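Local coordinates for protein endoglucanase (Clostridium thermocellum, PDB 2YIK) that probably hydrolyses internal beta-1,4-glucosidic bonds of cellulose, as a family 9 glycoside hydrolase, at residues Asp426-Lys431 / Arg436-Gly441; Asp483-Arg488 / Ile493-Ala498. One frame throughout, in Å; residues are numbered along the deposited sequence.

Contact 1: residues Asp426-Lys431 / Arg436-Gly441; sequences DYLLGK and RCYVVG
A Schellman motif at the C-terminal end of helix 416-428 carries this contact: G430 leaves the helix with positive phi, and R436 to V439 return to lie against the turn it makes. Within the motif, G430 N donates to Y427 O at 3.0 Å, and K431 N reaches back to D426 O. G430 also turns its CA-H toward R436 O, a CA-H...O contact of 3.3 Å, and N432 ND2 bonds to both R436 O and Y427 O. L428 O, pointing out of the last helical turn, takes Y438 N at 2.9 Å in an almost straight bond (N-H...O 175°). The same oxygen lies at the edge of the Y438 ring, because CG stands beside the backbone N (chi1 -69°).

The helix is probably one of the barrel helices of the (alpha/alpha)6 fold of family 9 enzymes, and the returning loop leads toward helix 453-456. L428 crosses the Y438 side chain at about a right angle, CD2 to CD2 4.1 Å, while its flank also meets helix 392-408. The side chains of L429 and V439 run alongside each other, pointing the same way, with L429 CD2 3.9 Å from V439 CG2. C437 CB packs on L429 O at 3.5 Å; its SG, anti to the backbone N, accepts a weak hydrogen bond from V439 N. One water joins the two tyrosine hydroxyls: it donates to Y427 OH at 2.8 Å and lies 2.7 Å from Y438 OH, in the plane of the Y438 ring. Y427 OH probably also hydrogen-bonds D483 OD1.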
loop_
_atom_site.group_PDB
_atom_site.type_symbol
_atom_site.label_atom_id
_atom_site.label_comp_id
_atom_site.label_asym_id
_atom_site.label_seq_id
_atom_site.Cartn_x
_atom_site.Cartn_y
_atom_site.Cartn_z
ATOM N N ASP A 426 -10.371 13.615 -12.796
ATOM C CA ASP A 426 -10.465 15.015 -13.208
ATOM C C ASP A 426 -11.091 15.849 -12.081
ATOM O O ASP A 426 -10.698 17.000 -11.879
ATOM C CB ASP A 426 -11.268 15.160 -14.510
ATOM C CG ASP A 426 -10.516 14.629 -15.724
ATOM O OD1 ASP A 426 -9.332 14.246 -15.589
ATOM O OD2 ASP A 426 -11.108 14.601 -16.825
ATOM N N TYR A 427 -12.050 15.283 -11.344
ATOM C CA TYR A 427 -12.643 16.025 -10.226
ATOM C C TYR A 427 -11.533 16.286 -9.211
ATOM O O TYR A 427 -11.359 17.414 -8.737
ATOM C CB TYR A 427 -13.768 15.231 -9.532
ATOM C CG TYR A 427 -14.301 15.883 -8.252
ATOM C CD1 TYR A 427 -13.552 15.862 -7.078
ATOM C CD2 TYR A 427 -15.537 16.546 -8.225
ATOM C CE1 TYR A 427 -14.005 16.487 -5.909
ATOM C CE2 TYR A 427 -16.004 17.173 -7.053
ATOM C CZ TYR A 427 -15.227 17.141 -5.901
ATOM O OH TYR A 427 -15.636 17.773 -4.739
ATOM N N LEU A 428 -10.780 15.243 -8.876
ATOM C CA LEU A 428 -9.703 15.390 -7.905
ATOM C C LEU A 428 -8.590 16.319 -8.383
ATOM O O LEU A 428 -7.883 16.904 -7.566
ATOM C CB LEU A 428 -9.130 14.017 -7.523
ATOM C CG LEU A 428 -10.035 13.173 -6.608
ATOM C CD1 LEU A 428 -9.466 11.761 -6.469
ATOM C CD2 LEU A 428 -10.158 13.841 -5.245
ATOM N N LEU A 429 -8.438 16.470 -9.695
ATOM C CA LEU A 429 -7.407 17.354 -10.224
ATOM C C LEU A 429 -7.887 18.806 -10.340
ATOM O O LEU A 429 -7.126 19.676 -10.752
ATOM C CB LEU A 429 -6.909 16.846 -11.586
ATOM C CG LEU A 429 -6.113 15.530 -11.567
ATOM C CD1 LEU A 429 -5.678 15.162 -12.983
ATOM C CD2 LEU A 429 -4.892 15.676 -10.659
ATOM N N GLY A 430 -9.144 19.070 -9.986
ATOM C CA GLY A 430 -9.634 20.440 -10.059
ATOM C C GLY A 430 -10.995 20.702 -10.690
ATOM O O GLY A 430 -11.517 21.810 -10.574
ATOM N N LYS A 431 -11.568 19.707 -11.361
ATOM C CA LYS A 431 -12.871 19.862 -12.004
ATOM C C LYS A 431 -13.960 19.687 -10.931
ATOM O O LYS A 431 -14.707 18.704 -10.929
ATOM C CB LYS A 431 -13.009 18.816 -13.112
ATOM C CG LYS A 431 -14.105 19.086 -14.113
ATOM C CD LYS A 431 -13.837 18.336 -15.413
ATOM C CE LYS A 431 -15.002 18.492 -16.380
ATOM N NZ LYS A 431 -14.919 17.527 -17.513
ATOM N N ARG A 436 -10.439 23.182 -7.034
ATOM C CA ARG A 436 -9.304 22.797 -6.219
ATOM C C ARG A 436 -8.660 21.476 -6.603
ATOM O O ARG A 436 -9.341 20.463 -6.770
ATOM C CB ARG A 436 -9.710 22.738 -4.746
ATOM C CG ARG A 436 -8.501 22.692 -3.839
ATOM C CD ARG A 436 -8.817 22.347 -2.408
ATOM N NE ARG A 436 -9.581 23.357 -1.680
ATOM C CZ ARG A 436 -9.367 24.665 -1.746
ATOM N NH1 ARG A 436 -8.409 25.148 -2.531
ATOM N NH2 ARG A 436 -10.093 25.492 -1.002
ATOM N N CYS A 437 -7.338 21.504 -6.753
ATOM C CA CYS A 437 -6.590 20.302 -7.083
ATOM C C CYS A 437 -6.164 19.703 -5.752
ATOM O O CYS A 437 -5.505 20.364 -4.942
ATOM C CB CYS A 437 -5.354 20.626 -7.926
ATOM S SG CYS A 437 -4.371 19.148 -8.344
ATOM N N TYR A 438 -6.541 18.452 -5.526
ATOM C CA TYR A 438 -6.238 17.779 -4.274
ATOM C C TYR A 438 -4.902 17.032 -4.217
ATOM O O TYR A 438 -4.624 16.308 -3.264
ATOM C CB TYR A 438 -7.413 16.867 -3.926
ATOM C CG TYR A 438 -8.657 17.655 -3.560
ATOM C CD1 TYR A 438 -8.783 18.229 -2.299
ATOM C CD2 TYR A 438 -9.679 17.876 -4.493
ATOM C CE1 TYR A 438 -9.891 19.006 -1.963
ATOM C CE2 TYR A 438 -10.796 18.656 -4.172
ATOM C CZ TYR A 438 -10.895 19.216 -2.902
ATOM O OH TYR A 438 -11.991 19.975 -2.562
ATOM N N VAL A 439 -4.082 17.224 -5.245
ATOM C CA VAL A 439 -2.753 16.626 -5.334
ATOM C C VAL A 439 -1.830 17.824 -5.105
ATOM O O VAL A 439 -1.775 18.723 -5.945
ATOM C CB VAL A 439 -2.517 16.046 -6.745
ATOM C CG1 VAL A 439 -1.117 15.463 -6.859
ATOM C CG2 VAL A 439 -3.563 14.989 -7.041
ATOM N N VAL A 440 -1.113 17.871 -3.984
ATOM C CA VAL A 440 -0.289 19.051 -3.754
ATOM C C VAL A 440 0.884 19.236 -4.719
ATOM O O VAL A 440 1.534 18.274 -5.136
ATOM C CB VAL A 440 0.174 19.167 -2.249
ATOM C CG1 VAL A 440 -0.205 17.929 -1.472
ATOM C CG2 VAL A 440 1.651 19.462 -2.160
ATOM N N GLY A 441 1.107 20.496 -5.097
ATOM C CA GLY A 441 2.194 20.854 -5.998
ATOM C C GLY A 441 1.953 20.616 -7.478
ATOM O O GLY A 441 2.754 21.020 -8.314
HETATM O O HOH W 1 -14.248 20.068 -3.971
#

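Contact 2: residues Asp483-Arg488 / Ile493-Ala498; sequences DQHVDR and IYNEVA
The CA atoms of H485 and Y494, and those of D487 and N495, are the nearest across two irregular segments, 6.6 Å apart in each pair. No clear backbone hydrogen bond joins the segments. Residues 484-486 are extended and lead into an inverse gamma turn centred on D487, where R488 N makes a weak bond to V486 O; segment 493-498 bends at Y494 and N495 and then straightens.

The H485 ring stands anti to its main-chain nitrogen (chi1 176°), which carries its edge into the bend. CE1 comes within 3.1 Å of Y494 O, in the ring plane, and ND1 lies 3.7 Å from Y494 CB. The H485 and Y494 side chains run antiparallel alongside one another, and the phenol ring continues beyond the contact with I493 CG2 3.5 Å above the centre of one face.

N495 points into the other segment and fills the corner between the imidazole, the D487 carboxylate and the R488 backbone. Its CG is 3.8 Å from H485 NE2 and 3.9 Å from D487 OD1, and its CB rests 3.7 Å from R488 O. The amide plane is turned 62° from the imidazole and 85° from the carboxylate; which way round the amide sits is uncertain. The D487 carboxylate takes hydrogen bonds from the backbone, K448 N at OD2 and Y449 N at OD1.

Backbone bonds tie Y494 to G478 and N495 to H451, the predicted active-site histidine, whose side chain is about 5 Å from that of N495 at the nearest atoms. Both segments belong to the long connection between helices 453-456 and 499-516, and A498 is the N-cap residue of the latter.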
loop_
_atom_site.group_PDB
_atom_site.type_symbol
_atom_site.label_atom_id
_atom_site.label_comp_id
_atom_site.label_asym_id
_atom_site.label_seq_id
_atom_site.Cartn_x
_atom_site.Cartn_y
_atom_site.Cartn_z
ATOM N N ASP A 483 -18.580 18.854 -1.049
ATOM C CA ASP A 483 -17.472 19.380 -1.869
ATOM C C ASP A 483 -16.710 20.489 -1.147
ATOM O O ASP A 483 -15.942 21.236 -1.775
ATOM C CB ASP A 483 -17.994 19.918 -3.223
ATOM C CG ASP A 483 -18.742 18.852 -4.045
ATOM O OD1 ASP A 483 -18.111 17.959 -4.671
ATOM O OD2 ASP A 483 -19.995 18.892 -4.029
ATOM N N GLN A 484 -16.847 20.615 0.164
ATOM C CA GLN A 484 -16.031 21.666 0.766
ATOM C C GLN A 484 -14.719 21.094 1.338
ATOM O O GLN A 484 -14.574 19.885 1.556
ATOM C CB GLN A 484 -16.773 22.405 1.878
ATOM C CG GLN A 484 -18.090 23.077 1.458
ATOM C CD GLN A 484 -17.883 24.233 0.492
ATOM O OE1 GLN A 484 -17.847 25.407 0.886
ATOM N NE2 GLN A 484 -17.768 23.902 -0.791
ATOM N N HIS A 485 -13.755 21.987 1.556
ATOM C CA HIS A 485 -12.436 21.596 2.034
ATOM C C HIS A 485 -11.688 22.734 2.742
ATOM O O HIS A 485 -11.704 23.878 2.284
ATOM C CB HIS A 485 -11.602 21.138 0.823
ATOM C CG HIS A 485 -10.177 20.792 1.148
ATOM N ND1 HIS A 485 -9.797 19.545 1.591
ATOM C CD2 HIS A 485 -9.038 21.525 1.059
ATOM C CE1 HIS A 485 -8.483 19.519 1.762
ATOM N NE2 HIS A 485 -8.002 20.708 1.447
ATOM N N VAL A 486 -11.025 22.422 3.856
ATOM C CA VAL A 486 -10.245 23.428 4.576
ATOM C C VAL A 486 -8.767 23.107 4.404
ATOM O O VAL A 486 -8.268 22.108 4.919
ATOM C CB VAL A 486 -10.589 23.463 6.080
ATOM C CG1 VAL A 486 -9.584 24.366 6.820
ATOM C CG2 VAL A 486 -12.019 23.987 6.266
ATOM N N ASP A 487 -8.076 23.963 3.658
ATOM C CA ASP A 487 -6.659 23.769 3.379
ATOM C C ASP A 487 -5.745 24.374 4.451
ATOM O O ASP A 487 -5.192 25.458 4.271
ATOM C CB ASP A 487 -6.344 24.349 1.990
ATOM C CG ASP A 487 -4.930 24.043 1.530
ATOM O OD1 ASP A 487 -4.280 23.162 2.128
ATOM O OD2 ASP A 487 -4.481 24.684 0.557
ATOM N N ARG A 488 -5.600 23.658 5.563
ATOM C CA ARG A 488 -4.752 24.081 6.675
ATOM C C ARG A 488 -3.915 22.908 7.174
ATOM O O ARG A 488 -4.367 21.760 7.159
ATOM C CB ARG A 488 -5.596 24.608 7.837
ATOM C CG ARG A 488 -6.146 26.016 7.652
ATOM C CD ARG A 488 -6.858 26.454 8.928
ATOM N NE ARG A 488 -5.942 26.473 10.069
ATOM C CZ ARG A 488 -5.078 27.454 10.333
ATOM N NH1 ARG A 488 -5.011 28.517 9.535
ATOM N NH2 ARG A 488 -4.272 27.365 11.391
ATOM N N ILE A 493 -8.161 15.816 9.003
ATOM C CA ILE A 493 -9.095 14.906 8.353
ATOM C C ILE A 493 -9.033 15.086 6.842
ATOM O O ILE A 493 -8.692 14.161 6.096
ATOM C CB ILE A 493 -10.550 15.145 8.818
ATOM C CG1 ILE A 493 -10.706 14.729 10.279
ATOM C CG2 ILE A 493 -11.519 14.344 7.948
ATOM C CD1 ILE A 493 -10.321 13.278 10.527
ATOM N N TYR A 494 -9.326 16.299 6.400
ATOM C CA TYR A 494 -9.342 16.589 4.986
ATOM C C TYR A 494 -7.986 16.863 4.349
ATOM O O TYR A 494 -7.859 16.783 3.130
ATOM C CB TYR A 494 -10.350 17.711 4.750
ATOM C CG TYR A 494 -11.719 17.267 5.233
ATOM C CD1 TYR A 494 -12.458 16.316 4.512
ATOM C CD2 TYR A 494 -12.227 17.700 6.458
ATOM C CE1 TYR A 494 -13.663 15.804 5.000
ATOM C CE2 TYR A 494 -13.442 17.188 6.960
ATOM C CZ TYR A 494 -14.148 16.241 6.222
ATOM O OH TYR A 494 -15.334 15.721 6.699
ATOM N N ASN A 495 -6.968 17.147 5.163
ATOM C CA ASN A 495 -5.628 17.396 4.626
ATOM C C ASN A 495 -4.605 16.336 5.035
ATOM O O ASN A 495 -3.393 16.532 4.894
ATOM C CB ASN A 495 -5.126 18.795 5.006
ATOM C CG ASN A 495 -5.126 19.751 3.814
ATOM O OD1 ASN A 495 -4.674 20.895 3.910
ATOM N ND2 ASN A 495 -5.640 19.280 2.682
ATOM N N GLU A 496 -5.103 15.219 5.548
ATOM C CA GLU A 496 -4.252 14.098 5.941
ATOM C C GLU A 496 -3.615 13.519 4.670
ATOM O O GLU A 496 -4.220 13.548 3.591
ATOM C CB GLU A 496 -5.112 13.025 6.621
ATOM C CG GLU A 496 -4.490 11.639 6.747
ATOM C CD GLU A 496 -3.453 11.542 7.847
ATOM O OE1 GLU A 496 -2.879 12.585 8.230
ATOM O OE2 GLU A 496 -3.208 10.413 8.325
ATOM N N VAL A 497 -2.386 13.025 4.800
ATOM C CA VAL A 497 -1.655 12.401 3.694
ATOM C C VAL A 497 -1.057 11.100 4.244
ATOM O O VAL A 497 -0.741 11.018 5.430
ATOM C CB VAL A 497 -0.507 13.299 3.172
ATOM C CG1 VAL A 497 -1.077 14.567 2.549
ATOM C CG2 VAL A 497 0.454 13.631 4.303
ATOM N N ALA A 498 -0.913 10.081 3.402
ATOM C CA ALA A 498 -0.358 8.815 3.882
ATOM C C ALA A 498 0.075 7.884 2.766
ATOM O O ALA A 498 -0.368 8.022 1.627
ATOM C CB ALA A 498 -1.370 8.102 4.778
#

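Contacts 1 and 2 follow one another along the chain, with centres about 12 Å apart on the same side of the chain's centre. Contact 1 is buried and joins a helix end to the loop leaving it; contact 2 is partly buried and pairs two loop segments ahead of helix 499-516. The first combines a backbone hydrogen bond with apolar side chains, whereas the second brings imidazole, amide and carboxylate together beside the predicted active-site histidine. They touch directly: besides the tyrosine-aspartate contact of Y427 with D483, the Y438 and H485 rings meet edge-to-face, and R436 packs on H485. H485 thus meets 436-441 as well as the bend of 493-498.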